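Local atomic coordinates of ATP-dependent CLP protease, putative (Plasmodium falciparum, PDB entry 2F6I), a protein that probably hydrolyses proteins to small peptides as the serine protease component of an ATP-dependent Clp system, this chain being its catalytic ClpP domain. Residues 96-101 with 117-122; 38-43 with 69-74. All blocks are in the same frame, centred on the assembly; numbering follows the deposited sequence.

Contact 1 of 2, residues 96-101 with 117-122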
loop_
_atom_site.group_PDB
_atom_site.type_symbol
_atom_site.label_atom_id
_atom_site.label_comp_id
_atom_site.label_asym_id
_atom_site.label_seq_id
_atom_site.Cartn_x
_atom_site.Cartn_y
_atom_site.Cartn_z
ATOM N N LYS C 96 -23.019 31.102 32.006
ATOM C CA LYS C 96 -23.551 31.367 33.337
ATOM C C LYS C 96 -23.774 30.081 34.123
ATOM O O LYS C 96 -23.479 30.018 35.317
ATOM C CB LYS C 96 -24.867 32.146 33.231
ATOM C CG LYS C 96 -24.698 33.663 33.225
ATOM C CD LYS C 96 -23.687 34.125 32.188
ATOM C CE LYS C 96 -23.395 35.614 32.321
ATOM N NZ LYS C 96 -22.313 36.053 31.394
ATOM N N SER C 97 -24.293 29.059 33.446
ATOM C CA SER C 97 -24.564 27.774 34.077
ATOM C C SER C 97 -23.335 27.207 34.776
ATOM O O SER C 97 -22.213 27.318 34.282
ATOM C CB SER C 97 -25.044 26.758 33.039
ATOM O OG SER C 97 -26.251 27.167 32.430
ATOM N N ASP C 98 -23.555 26.601 35.936
ATOM C CA ASP C 98 -22.469 25.986 36.676
ATOM C C ASP C 98 -22.306 24.579 36.122
ATOM O O ASP C 98 -23.268 23.970 35.656
ATOM C CB ASP C 98 -22.793 25.946 38.165
ATOM C CG ASP C 98 -22.545 27.277 38.851
ATOM O OD1 ASP C 98 -23.057 28.305 38.360
ATOM O OD2 ASP C 98 -21.839 27.301 39.881
ATOM N N ILE C 99 -21.086 24.065 36.174
ATOM C CA ILE C 99 -20.812 22.743 35.643
ATOM C C ILE C 99 -20.287 21.759 36.671
ATOM O O ILE C 99 -19.238 21.984 37.269
ATOM C CB ILE C 99 -19.778 22.827 34.500
ATOM C CG1 ILE C 99 -20.345 23.664 33.352
ATOM C CG2 ILE C 99 -19.395 21.428 34.031
ATOM C CD1 ILE C 99 -19.406 23.818 32.178
ATOM N N GLN C 100 -21.015 20.668 36.887
ATOM C CA GLN C 100 -20.528 19.658 37.810
ATOM C C GLN C 100 -19.896 18.560 36.967
ATOM O O GLN C 100 -20.491 18.074 36.008
ATOM C CB GLN C 100 -21.644 19.108 38.702
ATOM C CG GLN C 100 -22.906 18.671 38.016
ATOM C CD GLN C 100 -23.922 18.144 39.016
ATOM O OE1 GLN C 100 -23.809 17.014 39.496
ATOM N NE2 GLN C 100 -24.908 18.972 39.354
ATOM N N THR C 101 -18.669 18.199 37.321
ATOM C CA THR C 101 -17.915 17.195 36.589
ATOM C C THR C 101 -17.826 15.851 37.300
ATOM O O THR C 101 -17.583 15.785 38.504
ATOM C CB THR C 101 -16.484 17.693 36.324
ATOM O OG1 THR C 101 -15.864 18.039 37.569
ATOM C CG2 THR C 101 -16.504 18.914 35.423
ATOM N N SER C 117 -11.966 21.848 36.977
ATOM C CA SER C 117 -12.563 23.175 36.893
ATOM C C SER C 117 -14.057 23.181 37.194
ATOM O O SER C 117 -14.709 24.218 37.095
ATOM C CB SER C 117 -12.321 23.781 35.512
ATOM O OG SER C 117 -12.898 22.978 34.500
ATOM N N GLY C 118 -14.599 22.026 37.564
ATOM C CA GLY C 118 -16.016 21.955 37.870
ATOM C C GLY C 118 -16.365 22.820 39.066
ATOM O O GLY C 118 -15.477 23.237 39.811
ATOM N N LYS C 119 -17.653 23.097 39.253
ATOM C CA LYS C 119 -18.085 23.917 40.377
ATOM C C LYS C 119 -17.509 23.318 41.650
ATOM O O LYS C 119 -17.751 22.147 41.953
ATOM C CB LYS C 119 -19.612 23.944 40.491
ATOM C CG LYS C 119 -20.104 24.900 41.573
ATOM C CD LYS C 119 -21.532 24.611 42.044
ATOM C CE LYS C 119 -22.552 24.744 40.925
ATOM N NZ LYS C 119 -23.959 24.888 41.406
ATOM N N LYS C 120 -16.743 24.117 42.389
ATOM C CA LYS C 120 -16.143 23.648 43.631
ATOM C C LYS C 120 -17.221 22.980 44.477
ATOM O O LYS C 120 -18.283 23.555 44.720
ATOM C CB LYS C 120 -15.516 24.813 44.388
ATOM N N GLY C 121 -16.944 21.755 44.909
ATOM C CA GLY C 121 -17.902 21.015 45.708
ATOM C C GLY C 121 -18.724 20.078 44.846
ATOM O O GLY C 121 -19.415 19.198 45.357
ATOM N N LYS C 122 -18.649 20.259 43.530
ATOM C CA LYS C 122 -19.404 19.418 42.610
ATOM C C LYS C 122 -18.528 18.677 41.606
ATOM O O LYS C 122 -18.960 18.369 40.497
ATOM C CB LYS C 122 -20.455 20.253 41.876
ATOM C CG LYS C 122 -21.524 20.813 42.798
ATOM C CD LYS C 122 -22.659 21.463 42.020
ATOM C CE LYS C 122 -23.739 21.986 42.962
ATOM N NZ LYS C 122 -24.894 22.585 42.235
#
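A polar strand-to-turn contact sets Ile99 and Thr101, near the start of strand 99-104, against Lys119 and Lys122 in the loop between helix 109-116 and strand 123-125, which turns back beside the parallel sheet. Ile99 and Lys119 meet through their backbones: Lys119 N gives a nearly straight hydrogen bond to Ile99 O at 2.8 Å, its donor tilted 24° from the carbonyl plane. Gly118 packs just before it, with its CA 3.3 Å from Ile99 O and 3.9 Å from Thr101 OG1, a hydroxyl bonded to Leu115 O. A type II turn from Lys119 to Lys122 follows and brings Lys122 O to Thr101 N, 3.2 Å away, in a weak, bent bond where the parallel pairing with strand 123-125 begins. Beside it, Gln100 CB meets Lys122 CB at 3.6 Å. The Lys119 chain leaves with CG anti to the backbone N (chi1 -174°) and bends at chi3, passing at about a right angle across Asp98. The salt bridge there, Lys119 NZ to Asp98 OD2 at 3.6 Å, is long, and since the place of OD2 is uncertain the closeness of this crossing is doubtful too. Asp70 OD2 takes both lysine ammonium groups in salt bridges, so their charge is probably balanced mainly there, with the share of Asp98 left doubtful.

Contact 2 of 2, residues 38-43 with 69-74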
loop_
_atom_site.group_PDB
_atom_site.type_symbol
_atom_site.label_atom_id
_atom_site.label_comp_id
_atom_site.label_asym_id
_atom_site.label_seq_id
_atom_site.Cartn_x
_atom_site.Cartn_y
_atom_site.Cartn_z
ATOM N N LYS C 38 -30.909 16.721 26.530
ATOM C CA LYS C 38 -32.096 17.494 26.874
ATOM C C LYS C 38 -32.253 17.617 28.388
ATOM O O LYS C 38 -33.047 18.426 28.873
ATOM C CB LYS C 38 -33.348 16.855 26.260
ATOM C CG LYS C 38 -33.400 16.942 24.733
ATOM C CD LYS C 38 -34.641 16.255 24.166
ATOM C CE LYS C 38 -34.664 16.310 22.638
ATOM N NZ LYS C 38 -35.823 15.568 22.046
ATOM N N LYS C 39 -31.493 16.815 29.131
ATOM C CA LYS C 39 -31.534 16.850 30.590
ATOM C C LYS C 39 -30.295 17.541 31.150
ATOM O O LYS C 39 -29.960 17.377 32.323
ATOM C CB LYS C 39 -31.626 15.438 31.169
ATOM C CG LYS C 39 -33.006 14.819 31.115
ATOM C CD LYS C 39 -33.044 13.566 31.973
ATOM C CE LYS C 39 -34.472 13.101 32.226
ATOM N NZ LYS C 39 -34.525 12.064 33.302
ATOM N N ARG C 40 -29.615 18.304 30.298
ATOM C CA ARG C 40 -28.417 19.035 30.692
ATOM C C ARG C 40 -27.246 18.116 31.011
ATOM O O ARG C 40 -26.352 18.483 31.772
ATOM C CB ARG C 40 -28.712 19.906 31.911
ATOM C CG ARG C 40 -29.843 20.884 31.712
ATOM C CD ARG C 40 -29.422 22.259 32.184
ATOM N NE ARG C 40 -29.677 23.248 31.150
ATOM C CZ ARG C 40 -28.983 24.367 31.000
ATOM N NH1 ARG C 40 -27.981 24.648 31.820
ATOM N NH2 ARG C 40 -29.289 25.203 30.022
ATOM N N ILE C 41 -27.244 16.927 30.425
ATOM C CA ILE C 41 -26.176 15.972 30.672
ATOM C C ILE C 41 -25.356 15.727 29.407
ATOM O O ILE C 41 -25.887 15.337 28.373
ATOM C CB ILE C 41 -26.763 14.650 31.208
ATOM C CG1 ILE C 41 -27.529 14.936 32.503
ATOM C CG2 ILE C 41 -25.654 13.636 31.451
ATOM C CD1 ILE C 41 -28.209 13.732 33.120
ATOM N N ILE C 42 -24.054 15.972 29.504
ATOM C CA ILE C 42 -23.149 15.807 28.374
ATOM C C ILE C 42 -22.035 14.811 28.660
ATOM O O ILE C 42 -21.626 14.626 29.808
ATOM C CB ILE C 42 -22.492 17.155 27.995
ATOM C CG1 ILE C 42 -23.550 18.127 27.483
ATOM C CG2 ILE C 42 -21.415 16.941 26.935
ATOM C CD1 ILE C 42 -22.988 19.481 27.108
ATOM N N TYR C 43 -21.543 14.177 27.601
ATOM C CA TYR C 43 -20.459 13.217 27.723
ATOM C C TYR C 43 -19.209 13.710 27.006
ATOM O O TYR C 43 -19.265 14.141 25.856
ATOM C CB TYR C 43 -20.855 11.862 27.133
ATOM C CG TYR C 43 -21.927 11.127 27.897
ATOM C CD1 TYR C 43 -23.243 11.578 27.899
ATOM C CD2 TYR C 43 -21.624 9.969 28.615
ATOM C CE1 TYR C 43 -24.235 10.894 28.594
ATOM C CE2 TYR C 43 -22.607 9.280 29.315
ATOM C CZ TYR C 43 -23.909 9.748 29.300
ATOM O OH TYR C 43 -24.886 9.072 29.992
ATOM N N ASN C 69 -29.420 26.557 34.475
ATOM C CA ASN C 69 -29.367 25.529 35.502
ATOM C C ASN C 69 -28.053 24.773 35.359
ATOM O O ASN C 69 -27.304 24.987 34.408
ATOM C CB ASN C 69 -30.547 24.561 35.363
ATOM C CG ASN C 69 -31.887 25.260 35.492
ATOM O OD1 ASN C 69 -32.072 26.117 36.359
ATOM N ND2 ASN C 69 -32.833 24.889 34.637
ATOM N N ASP C 70 -27.775 23.886 36.304
ATOM C CA ASP C 70 -26.542 23.114 36.278
ATOM C C ASP C 70 -26.415 22.150 35.099
ATOM O O ASP C 70 -27.369 21.471 34.716
ATOM C CB ASP C 70 -26.391 22.340 37.592
ATOM C CG ASP C 70 -25.910 23.218 38.734
ATOM O OD1 ASP C 70 -26.326 24.395 38.800
ATOM O OD2 ASP C 70 -25.123 22.727 39.569
ATOM N N ILE C 71 -25.216 22.113 34.529
ATOM C CA ILE C 71 -24.895 21.227 33.420
ATOM C C ILE C 71 -23.961 20.153 33.978
ATOM O O ILE C 71 -22.958 20.473 34.623
ATOM C CB ILE C 71 -24.159 21.980 32.287
ATOM C CG1 ILE C 71 -25.083 23.026 31.664
ATOM C CG2 ILE C 71 -23.680 20.993 31.230
ATOM C CD1 ILE C 71 -24.410 23.884 30.607
ATOM N N LYS C 72 -24.296 18.888 33.749
ATOM C CA LYS C 72 -23.468 17.788 34.227
ATOM C C LYS C 72 -22.658 17.200 33.075
ATOM O O LYS C 72 -23.198 16.931 31.997
ATOM C CB LYS C 72 -24.331 16.691 34.848
ATOM C CG LYS C 72 -23.522 15.504 35.343
ATOM C CD LYS C 72 -24.403 14.339 35.775
ATOM C CE LYS C 72 -25.206 14.661 37.023
ATOM N NZ LYS C 72 -25.990 13.473 37.468
ATOM N N ILE C 73 -21.366 16.995 33.310
ATOM C CA ILE C 73 -20.487 16.443 32.287
ATOM C C ILE C 73 -19.707 15.219 32.763
ATOM O O ILE C 73 -18.882 15.314 33.676
ATOM C CB ILE C 73 -19.471 17.502 31.798
ATOM C CG1 ILE C 73 -20.213 18.681 31.167
ATOM C CG2 ILE C 73 -18.509 16.884 30.789
ATOM C CD1 ILE C 73 -19.303 19.743 30.588
ATOM N N TYR C 74 -19.975 14.069 32.150
ATOM C CA TYR C 74 -19.256 12.847 32.492
ATOM C C TYR C 74 -17.954 12.912 31.700
ATOM O O TYR C 74 -17.971 13.219 30.509
ATOM C CB TYR C 74 -20.047 11.603 32.082
ATOM C CG TYR C 74 -21.290 11.346 32.907
ATOM C CD1 TYR C 74 -22.560 11.540 32.366
ATOM C CD2 TYR C 74 -21.195 10.895 34.224
ATOM C CE1 TYR C 74 -23.709 11.289 33.115
ATOM C CE2 TYR C 74 -22.340 10.641 34.984
ATOM C CZ TYR C 74 -23.592 10.840 34.421
ATOM O OH TYR C 74 -24.730 10.588 35.156
#
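Tyr43 takes Tyr74 CD1 over one face of its ring, toward the rim, the two side chains running side by side and pointing the same way. The planes are turned 38° from each other with centroids 5.1 Å apart, an oblique pairing, and Leu61 of a neighbouring subunit packs on both tyrosines. They belong to a beta-alpha-beta unit, in which strand 41-44 leads through helix 50-66 into strand 71-77, the first two neighbours of the parallel sheet of the ClpP fold. Three backbone hydrogen bonds join the strands: Lys72 N to Arg40 O, Ile42 N to Lys72 O at 2.8 Å, and Tyr74 N to Ile42 O. In this parallel pairing Ile42 uses both its N-H and its carbonyl toward the partner strand, gripping Lys72 and Tyr74 on either side of Ile73. Ile41 shares the tyrosine face of the sheet; its CG2, anti to the backbone N, touches Tyr74 CE1 at 3.5 Å. On the other face Ile42 CB meets Ile73 CG1 at 4.2 Å, and Leu56 and Leu63 of helix 50-66 cover Ile42. Arg40, with positive phi, is the C-prime residue of the Schellman motif ending helix 30-37. Its side chain, bent at chi2 and chi3, reaches past the strand start toward Asn69 and Ile71, with Asn69 N over one face of the guanidinium, Asp70 O near the plane at its edge, and the Asn69 amide plane turned 76° from it. Arg40 NH1 is hydrogen-bonded to Ser97 OG, and it stands 2.7 Å from Asn69 O and 3.3 Å from Ile71 CG1.

Contacts 1 and 2 share one parallel sheet, their centres about 11 Å apart, with strands 71-77 and 99-104 as the neighbours that join them. Along the chain they follow in series, 38-43 with 69-74 closing before 96-101 with 117-122 opens. A probable backbone hydrogen bond from Ile71 N to Asp98 O, 2.9 Å, continues the pairing from one to the other. Asp70 OD2 to Lys122 NZ, 2.7 Å, joins the two contacts through side chains, while Gln100 OE1 packs on Lys72 CE at 3.7 Å. Both lie away from His134, the predicted active-site residue.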